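Local coordinates for FixK2 protein (Bradyrhizobium japonicum, PDB 4I2O) that binds DNA as a transcription regulator of the CRP/FNR superfamily, probably controlling genes connected with nitrogen fixation, at residues A[56-61]-A[98-103]; A[63-68]-A[111-116]; A[69-74]-A[84-89]. The protein carries 1 engineered substitution. All blocks are in the same frame, centred on the assembly; numbering follows the deposited sequence.

Contact 1. Residues A[56-61]-A[98-103]; sequences EPAEYV and PSHRLA
Ala-58 presents its methyl group to the imidazole of His-100: CB lies 4.0 Å from the His-100 ring centroid and only 11° off the ring normal, which identifies a CH-pi contact over the face. Ala-58 CA also comes within 3.3 Å of His-100 NE2. With CG beside the backbone N (chi1 -65°), the ring reaches the turn, and CD2 of His-100 stands 3.4 Å from Pro-57 O. His-100 NE2 is 2.9 Å from an ordered water, which accepts a bond from Tyr-60 N at 3.3 Å, linking the ring to the start of strand 60-64. Tyr-60 O approaches the ring edge near its plane and is buried here with no polar partner in the model.

Two backbone bonds fix this first shell. His-100 N donates to Glu-56 O at 2.9 Å, and Ala-58 N donates to Pro-98 O at 3.0 Å. They form a single bridge between Pro-57 and Ser-99. Ala-58 centres an inverse gamma turn, closed by a weak Glu-59 N to Pro-57 O bond.

Farther out, Tyr-52 stacks on the His-100 ring, and Glu-56 OE1 is bonded to Gly-53 N. The contact ties the loop before strand 60-64 to the one before strand 103-106 in the cyclic nucleotide-binding-type domain. Tyr-60 rests on Leu-114 and Lys-116 of strand 110-116, while Leu-102 packs against strand 69-74 and Glu-146 of the second subunit.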
loop_
_atom_site.group_PDB
_atom_site.type_symbol
_atom_site.label_atom_id
_atom_site.label_comp_id
_atom_site.label_asym_id
_atom_site.label_seq_id
_atom_site.Cartn_x
_atom_site.Cartn_y
_atom_site.Cartn_z
ATOM N N GLU A 56 7.063 -15.536 7.962
ATOM C CA GLU A 56 7.415 -16.949 7.697
ATOM C C GLU A 56 8.147 -17.052 6.342
ATOM O O GLU A 56 7.908 -16.246 5.448
ATOM C CB GLU A 56 6.139 -17.841 7.748
ATOM C CG GLU A 56 6.267 -19.286 7.192
ATOM C CD GLU A 56 4.934 -20.028 7.032
ATOM O OE1 GLU A 56 4.021 -19.860 7.882
ATOM O OE2 GLU A 56 4.817 -20.788 6.039
ATOM N N PRO A 57 9.058 -18.029 6.188
ATOM C CA PRO A 57 9.719 -18.263 4.894
ATOM C C PRO A 57 8.747 -18.364 3.693
ATOM O O PRO A 57 7.742 -19.083 3.735
ATOM C CB PRO A 57 10.447 -19.590 5.131
ATOM C CG PRO A 57 10.813 -19.517 6.581
ATOM C CD PRO A 57 9.578 -18.938 7.229
ATOM N N ALA A 58 9.046 -17.606 2.634
ATOM C CA ALA A 58 8.178 -17.512 1.453
ATOM C C ALA A 58 8.549 -18.616 0.498
ATOM O O ALA A 58 9.178 -18.353 -0.513
ATOM C CB ALA A 58 8.392 -16.151 0.759
ATOM N N GLU A 59 8.144 -19.840 0.821
ATOM C CA GLU A 59 8.610 -21.038 0.140
ATOM C C GLU A 59 7.714 -21.448 -1.038
ATOM O O GLU A 59 8.184 -22.025 -2.038
ATOM C CB GLU A 59 8.669 -22.163 1.161
ATOM C CG GLU A 59 9.327 -23.424 0.679
ATOM C CD GLU A 59 9.533 -24.430 1.817
ATOM O OE1 GLU A 59 9.397 -24.019 2.996
ATOM O OE2 GLU A 59 9.830 -25.617 1.525
ATOM N N TYR A 60 6.439 -21.130 -0.923
ATOM C CA TYR A 60 5.468 -21.443 -1.965
ATOM C C TYR A 60 4.731 -20.220 -2.445
ATOM O O TYR A 60 4.665 -19.215 -1.734
ATOM C CB TYR A 60 4.455 -22.492 -1.470
ATOM C CG TYR A 60 5.158 -23.746 -1.133
ATOM C CD1 TYR A 60 5.436 -24.693 -2.118
ATOM C CD2 TYR A 60 5.587 -23.987 0.164
ATOM C CE1 TYR A 60 6.117 -25.826 -1.809
ATOM C CE2 TYR A 60 6.269 -25.133 0.478
ATOM C CZ TYR A 60 6.524 -26.044 -0.510
ATOM O OH TYR A 60 7.219 -27.184 -0.206
ATOM N N VAL A 61 4.225 -20.290 -3.681
ATOM C CA VAL A 61 3.333 -19.274 -4.243
ATOM C C VAL A 61 2.061 -20.019 -4.585
ATOM O O VAL A 61 2.121 -21.186 -4.954
ATOM C CB VAL A 61 3.930 -18.629 -5.496
ATOM C CG1 VAL A 61 3.036 -17.505 -6.015
ATOM C CG2 VAL A 61 5.330 -18.043 -5.157
ATOM N N PRO A 98 12.643 -12.889 1.064
ATOM C CA PRO A 98 12.753 -14.242 1.619
ATOM C C PRO A 98 11.559 -14.652 2.484
ATOM O O PRO A 98 11.453 -15.817 2.843
ATOM C CB PRO A 98 14.031 -14.153 2.470
ATOM C CG PRO A 98 14.050 -12.726 2.948
ATOM C CD PRO A 98 13.380 -11.888 1.866
ATOM N N SER A 99 10.667 -13.723 2.802
ATOM C CA SER A 99 9.577 -14.054 3.717
ATOM C C SER A 99 8.266 -13.363 3.384
ATOM O O SER A 99 8.234 -12.276 2.787
ATOM C CB SER A 99 9.989 -13.714 5.155
ATOM O OG SER A 99 10.065 -12.312 5.325
ATOM N N HIS A 100 7.161 -14.009 3.760
ATOM C CA HIS A 100 5.852 -13.406 3.680
ATOM C C HIS A 100 5.727 -12.207 4.569
ATOM O O HIS A 100 6.042 -12.298 5.758
ATOM C CB HIS A 100 4.857 -14.455 4.124
ATOM C CG HIS A 100 4.819 -15.618 3.188
ATOM N ND1 HIS A 100 4.343 -15.501 1.898
ATOM C CD2 HIS A 100 5.221 -16.905 3.332
ATOM C CE1 HIS A 100 4.457 -16.670 1.287
ATOM N NE2 HIS A 100 4.974 -17.544 2.139
ATOM N N ARG A 101 5.244 -11.097 4.001
ATOM C CA ARG A 101 5.135 -9.861 4.753
ATOM C C ARG A 101 3.749 -9.690 5.346
ATOM O O ARG A 101 3.542 -8.783 6.162
ATOM C CB ARG A 101 5.503 -8.652 3.874
ATOM C CG ARG A 101 6.907 -8.722 3.288
ATOM C CD ARG A 101 7.926 -8.682 4.408
ATOM N N LEU A 102 2.802 -10.544 4.939
ATOM C CA LEU A 102 1.466 -10.567 5.483
ATOM C C LEU A 102 1.170 -12.035 5.803
ATOM O O LEU A 102 1.729 -12.927 5.169
ATOM C CB LEU A 102 0.409 -10.066 4.472
ATOM C CG LEU A 102 0.280 -8.519 4.412
ATOM C CD1 LEU A 102 1.400 -7.955 3.605
ATOM C CD2 LEU A 102 -1.015 -8.017 3.847
ATOM N N ALA A 103 0.308 -12.267 6.765
ATOM C CA ALA A 103 -0.216 -13.617 7.027
ATOM C C ALA A 103 -1.357 -13.845 6.043
ATOM O O ALA A 103 -1.894 -12.884 5.494
ATOM C CB ALA A 103 -0.720 -13.696 8.459
HETATM O O HOH W 1 4.789 -20.435 1.798
#

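Contact 2. Residues A[63-68]-A[111-116]; sequences QVVTGA and SVRLVK
A classic beta bulge in the cyclic nucleotide-binding-type domain, with Val-65 and Thr-66 both facing Ser-111, interrupts the antiparallel pairing. Its signature is one carbonyl taking two amides: Ser-111 O accepts from Val-65 N at 2.8 Å and from Thr-66 N at 3.2 Å. Ser-111 N returns a bond to Thr-66 O at 2.9 Å. Both hydroxyls sit between their backbone N and carbonyl carbon (chi1 61° for Thr-66, 55° for Ser-111), which turns them toward each other, and the Thr-66 OG1 to Ser-111 OG hydrogen bond is short, 2.6 Å; either could donate.

Before the bulge, Gln-63 and Arg-113 form a regular hydrogen-bonded pair, Gln-63 N to Arg-113 O at 2.8 Å with its reciprocal. Their side chains run alongside each other, amide and guanidinium planes 47° apart, with Gln-63 OE1 2.9 Å from Arg-113 NH2; Gln-63 NE2 is bonded to Gly-89 O. Val-65 CG2 presses crosswise on Arg-113 CG at 3.4 Å.

The chain turns a corner at Val-65, and beyond Thr-66 it runs to strand 69-74 in the other sheet; strand 110-116 lies between strands 60-64 and 41-45. Val-112 packs on Phe-43, and Val-64 on Phe-92.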
loop_
_atom_site.group_PDB
_atom_site.type_symbol
_atom_site.label_atom_id
_atom_site.label_comp_id
_atom_site.label_asym_id
_atom_site.label_seq_id
_atom_site.Cartn_x
_atom_site.Cartn_y
_atom_site.Cartn_z
ATOM N N GLN A 63 -2.368 -20.104 -5.892
ATOM C CA GLN A 63 -3.426 -19.511 -6.691
ATOM C C GLN A 63 -4.735 -20.069 -6.165
ATOM O O GLN A 63 -4.872 -21.279 -6.012
ATOM C CB GLN A 63 -3.236 -19.830 -8.178
ATOM C CG GLN A 63 -4.357 -19.270 -9.039
ATOM C CD GLN A 63 -4.226 -19.669 -10.479
ATOM O OE1 GLN A 63 -3.859 -20.820 -10.787
ATOM N NE2 GLN A 63 -4.515 -18.729 -11.388
ATOM N N VAL A 64 -5.685 -19.202 -5.809
ATOM C CA VAL A 64 -7.015 -19.731 -5.387
ATOM C C VAL A 64 -7.711 -20.438 -6.550
ATOM O O VAL A 64 -7.798 -19.896 -7.663
ATOM C CB VAL A 64 -7.886 -18.566 -4.846
ATOM C CG1 VAL A 64 -9.194 -19.054 -4.302
ATOM C CG2 VAL A 64 -7.145 -17.750 -3.753
ATOM N N VAL A 65 -8.184 -21.662 -6.322
ATOM C CA VAL A 65 -9.023 -22.353 -7.315
ATOM C C VAL A 65 -10.476 -22.177 -6.886
ATOM O O VAL A 65 -11.298 -21.617 -7.628
ATOM C CB VAL A 65 -8.674 -23.829 -7.420
ATOM C CG1 VAL A 65 -9.594 -24.530 -8.449
ATOM C CG2 VAL A 65 -7.233 -24.000 -7.820
ATOM N N THR A 66 -10.808 -22.618 -5.683
ATOM C CA THR A 66 -12.136 -22.257 -5.143
ATOM C C THR A 66 -11.988 -21.690 -3.768
ATOM O O THR A 66 -10.992 -21.964 -3.105
ATOM C CB THR A 66 -13.067 -23.469 -5.029
ATOM O OG1 THR A 66 -12.493 -24.438 -4.121
ATOM C CG2 THR A 66 -13.260 -24.168 -6.416
ATOM N N GLY A 67 -12.982 -20.914 -3.338
ATOM C CA GLY A 67 -12.973 -20.293 -2.021
ATOM C C GLY A 67 -12.422 -18.867 -1.986
ATOM O O GLY A 67 -12.674 -18.090 -2.885
ATOM N N ALA A 68 -11.752 -18.504 -0.901
ATOM C CA ALA A 68 -11.334 -17.099 -0.709
ATOM C C ALA A 68 -10.339 -17.038 0.428
ATOM O O ALA A 68 -10.467 -17.780 1.414
ATOM C CB ALA A 68 -12.576 -16.204 -0.388
ATOM N N SER A 111 -9.654 -24.269 -1.987
ATOM C CA SER A 111 -8.661 -25.105 -2.675
ATOM C C SER A 111 -7.712 -24.194 -3.455
ATOM O O SER A 111 -8.121 -23.187 -4.020
ATOM C CB SER A 111 -9.334 -26.125 -3.605
ATOM O OG SER A 111 -10.195 -25.485 -4.539
ATOM N N VAL A 112 -6.425 -24.516 -3.408
ATOM C CA VAL A 112 -5.452 -23.703 -4.106
ATOM C C VAL A 112 -4.607 -24.622 -4.998
ATOM O O VAL A 112 -4.584 -25.865 -4.845
ATOM C CB VAL A 112 -4.523 -22.975 -3.127
ATOM C CG1 VAL A 112 -5.348 -21.972 -2.241
ATOM C CG2 VAL A 112 -3.736 -24.005 -2.293
ATOM N N ARG A 113 -3.905 -24.011 -5.934
ATOM C CA ARG A 113 -2.780 -24.707 -6.598
ATOM C C ARG A 113 -1.525 -24.008 -6.057
ATOM O O ARG A 113 -1.561 -22.804 -5.740
ATOM C CB ARG A 113 -2.856 -24.536 -8.112
ATOM C CG ARG A 113 -4.122 -25.125 -8.737
ATOM C CD ARG A 113 -4.152 -25.107 -10.266
ATOM N NE ARG A 113 -3.485 -23.954 -10.871
ATOM C CZ ARG A 113 -3.344 -23.790 -12.189
ATOM N NH1 ARG A 113 -3.834 -24.699 -13.030
ATOM N NH2 ARG A 113 -2.716 -22.720 -12.678
ATOM N N LEU A 114 -0.406 -24.720 -5.915
ATOM C CA LEU A 114 0.806 -24.012 -5.477
ATOM C C LEU A 114 2.041 -24.535 -6.181
ATOM O O LEU A 114 2.035 -25.645 -6.663
ATOM C CB LEU A 114 0.993 -24.055 -3.957
ATOM C CG LEU A 114 0.899 -25.433 -3.288
ATOM C CD1 LEU A 114 2.209 -26.143 -3.306
ATOM C CD2 LEU A 114 0.422 -25.261 -1.864
ATOM N N VAL A 115 3.089 -23.713 -6.228
ATOM C CA VAL A 115 4.336 -24.082 -6.877
ATOM C C VAL A 115 5.446 -23.650 -5.951
ATOM O O VAL A 115 5.261 -22.729 -5.175
ATOM C CB VAL A 115 4.511 -23.360 -8.230
ATOM C CG1 VAL A 115 3.493 -23.883 -9.256
ATOM C CG2 VAL A 115 4.342 -21.911 -8.060
ATOM N N LYS A 116 6.595 -24.312 -6.013
ATOM C CA LYS A 116 7.696 -23.838 -5.192
ATOM C C LYS A 116 8.201 -22.507 -5.734
ATOM O O LYS A 116 8.353 -22.332 -6.945
ATOM C CB LYS A 116 8.861 -24.814 -5.131
ATOM C CG LYS A 116 8.499 -26.157 -4.576
ATOM C CD LYS A 116 9.744 -26.970 -4.216
ATOM C CE LYS A 116 9.335 -28.391 -3.829
ATOM N NZ LYS A 116 8.632 -29.084 -4.952
#

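Contact 3. Residues A[69-74]-A[84-89]; sequences VRSYKL and AFHLPG
His-86 leans across the strand pair onto Val-69 and Ser-71, its side chain meeting them atom by atom. CB begins the path 4.1 Å from Val-69 CB, the two residues being an antiparallel hydrogen-bonded pair with side chains on one face. CG, beside the backbone N (chi1 -51°), passes 4.1 Å from Val-69 O. At CD2 the ring presents its edge to Val-69 CG1, 3.9 Å away. The path ends at NE2, hydrogen-bonded to Ser-71 OG at 2.6 Å with the hydroxyl oxygen in the ring plane; either atom could be the donor. Ser-71 meets it because OG also lies beside its own backbone N (chi1 -75°). Phe-92 stacks on the imidazole. Replacing the imidazole with the methyl of an alanine is likely to leave Ser-71 OG without this partner and open a gap beside Val-69 CG1 and Phe-92.

The backbone ladder sets this register. Val-69 N bonds His-86 O at 2.9 Å, His-86 N bonds Val-69 O at 2.8 Å, and Ser-71 N bonds Ala-84 O at 3.0 Å; the return bond from Ala-84 N to Ser-71 O is weak. On the other face, Arg-70 CB lies obliquely against the Phe-85 ring, while the extended Arg-70 chain carries its guanidinium away to salt bridges with Asp-48, Glu-105 and Asp-186.

With the strand directions 154° apart, this is an antiparallel beta hairpin of the cyclic nucleotide-binding-type domain. Its Arg-70 and Phe-85 face meets the helix-turn-helix region through Asp-186 and Tyr-190.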
loop_
_atom_site.group_PDB
_atom_site.type_symbol
_atom_site.label_atom_id
_atom_site.label_comp_id
_atom_site.label_asym_id
_atom_site.label_seq_id
_atom_site.Cartn_x
_atom_site.Cartn_y
_atom_site.Cartn_z
ATOM N N VAL A 69 -9.412 -16.090 0.317
ATOM C CA VAL A 69 -8.304 -15.977 1.281
ATOM C C VAL A 69 -8.189 -14.507 1.705
ATOM O O VAL A 69 -8.372 -13.613 0.898
ATOM C CB VAL A 69 -6.994 -16.465 0.595
ATOM C CG1 VAL A 69 -5.748 -16.248 1.527
ATOM C CG2 VAL A 69 -7.117 -17.993 0.262
ATOM N N ARG A 70 -7.853 -14.259 2.960
ATOM C CA ARG A 70 -7.495 -12.873 3.363
ATOM C C ARG A 70 -6.029 -12.761 3.748
ATOM O O ARG A 70 -5.506 -13.652 4.409
ATOM C CB ARG A 70 -8.395 -12.437 4.538
ATOM C CG ARG A 70 -8.334 -13.402 5.746
ATOM C CD ARG A 70 -9.254 -12.935 6.982
ATOM N NE ARG A 70 -9.250 -14.002 7.969
ATOM C CZ ARG A 70 -10.258 -14.864 8.172
ATOM N NH1 ARG A 70 -11.449 -14.727 7.593
ATOM N NH2 ARG A 70 -10.099 -15.850 9.037
ATOM N N SER A 71 -5.373 -11.668 3.345
ATOM C CA SER A 71 -3.984 -11.384 3.713
ATOM C C SER A 71 -4.059 -10.193 4.649
ATOM O O SER A 71 -4.762 -9.234 4.326
ATOM C CB SER A 71 -3.118 -10.964 2.477
ATOM O OG SER A 71 -2.816 -12.106 1.663
ATOM N N TYR A 72 -3.352 -10.259 5.784
ATOM C CA TYR A 72 -3.478 -9.216 6.805
ATOM C C TYR A 72 -2.247 -9.054 7.672
ATOM O O TYR A 72 -1.313 -9.904 7.693
ATOM C CB TYR A 72 -4.681 -9.547 7.694
ATOM C CG TYR A 72 -4.483 -10.818 8.406
ATOM C CD1 TYR A 72 -3.863 -10.850 9.654
ATOM C CD2 TYR A 72 -4.837 -12.033 7.792
ATOM C CE1 TYR A 72 -3.631 -12.059 10.305
ATOM C CE2 TYR A 72 -4.607 -13.216 8.412
ATOM C CZ TYR A 72 -4.007 -13.234 9.653
ATOM O OH TYR A 72 -3.795 -14.444 10.248
ATOM N N LYS A 73 -2.200 -7.916 8.373
ATOM C CA LYS A 73 -1.148 -7.686 9.344
ATOM C C LYS A 73 -1.842 -7.435 10.654
ATOM O O LYS A 73 -2.915 -6.844 10.659
ATOM C CB LYS A 73 -0.340 -6.417 8.977
ATOM C CG LYS A 73 0.473 -6.576 7.666
ATOM C CD LYS A 73 1.334 -5.351 7.335
ATOM C CE LYS A 73 2.683 -5.440 8.010
ATOM N NZ LYS A 73 3.578 -6.491 7.424
ATOM N N LEU A 74 -1.230 -7.848 11.761
ATOM C CA LEU A 74 -1.832 -7.577 13.095
ATOM C C LEU A 74 -1.029 -6.663 13.940
ATOM O O LEU A 74 0.196 -6.569 13.795
ATOM C CB LEU A 74 -1.936 -8.923 13.871
ATOM C CG LEU A 74 -2.857 -9.951 13.329
ATOM C CD1 LEU A 74 -2.597 -11.250 14.153
ATOM C CD2 LEU A 74 -4.269 -9.454 13.551
ATOM N N ALA A 84 -5.642 -7.441 1.532
ATOM C CA ALA A 84 -6.205 -7.886 0.290
ATOM C C ALA A 84 -7.069 -9.114 0.527
ATOM O O ALA A 84 -6.803 -9.901 1.447
ATOM C CB ALA A 84 -5.070 -8.266 -0.741
ATOM N N PHE A 85 -8.043 -9.267 -0.344
ATOM C CA PHE A 85 -8.846 -10.534 -0.415
ATOM C C PHE A 85 -8.428 -11.213 -1.693
ATOM O O PHE A 85 -8.295 -10.546 -2.723
ATOM C CB PHE A 85 -10.294 -10.200 -0.506
ATOM C CG PHE A 85 -10.877 -9.659 0.789
ATOM C CD1 PHE A 85 -10.920 -10.488 1.936
ATOM C CD2 PHE A 85 -11.370 -8.362 0.865
ATOM C CE1 PHE A 85 -11.441 -10.017 3.135
ATOM C CE2 PHE A 85 -11.970 -7.899 2.084
ATOM C CZ PHE A 85 -11.983 -8.744 3.230
ATOM N N HIS A 86 -8.158 -12.524 -1.660
ATOM C CA HIS A 86 -7.754 -13.253 -2.896
ATOM C C HIS A 86 -8.871 -14.212 -3.212
ATOM O O HIS A 86 -9.364 -14.920 -2.328
ATOM C CB HIS A 86 -6.501 -14.050 -2.625
ATOM C CG HIS A 86 -5.426 -13.215 -1.990
ATOM N ND1 HIS A 86 -4.909 -12.119 -2.621
ATOM C CD2 HIS A 86 -4.805 -13.293 -0.788
ATOM C CE1 HIS A 86 -3.947 -11.593 -1.866
ATOM N NE2 HIS A 86 -3.900 -12.264 -0.732
ATOM N N LEU A 87 -9.361 -14.115 -4.441
ATOM C CA LEU A 87 -10.607 -14.761 -4.847
ATOM C C LEU A 87 -10.190 -15.745 -5.968
ATOM O O LEU A 87 -9.038 -15.768 -6.368
ATOM C CB LEU A 87 -11.554 -13.672 -5.365
ATOM C CG LEU A 87 -11.960 -12.636 -4.322
ATOM C CD1 LEU A 87 -12.804 -11.593 -5.018
ATOM C CD2 LEU A 87 -12.767 -13.295 -3.146
ATOM N N PRO A 88 -11.113 -16.582 -6.473
ATOM C CA PRO A 88 -10.661 -17.579 -7.448
ATOM C C PRO A 88 -9.959 -17.030 -8.698
ATOM O O PRO A 88 -10.406 -16.027 -9.326
ATOM C CB PRO A 88 -11.964 -18.303 -7.831
ATOM C CG PRO A 88 -12.787 -18.198 -6.586
ATOM C CD PRO A 88 -12.480 -16.828 -6.006
ATOM N N GLY A 89 -8.850 -17.690 -9.016
ATOM C CA GLY A 89 -7.951 -17.281 -10.077
ATOM C C GLY A 89 -6.833 -16.352 -9.593
ATOM O O GLY A 89 -5.809 -16.213 -10.267
#

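Contact 3 is the buried one, its centre about 4 Å from the chain centre, against about 14 Å for the partly buried contact 2 and about 17 Å for contact 1 at the surface. Contacts 1 and 2 share strand 60-64 and reach one sheet, where Val-61 O probably accepts from Val-115 N; contact 3 belongs to the other antiparallel sheet and is nested along the chain inside both other loops. Gly-89 joins contacts 2 and 3, its N probably bonding Val-64 O. The chemistry follows place: loop bridging with a water-linked imidazole in contact 1, a bulged ladder with a hydroxyl pair in contact 2, and in contact 3 an unbulged hairpin ladder with a serine-histidine bond.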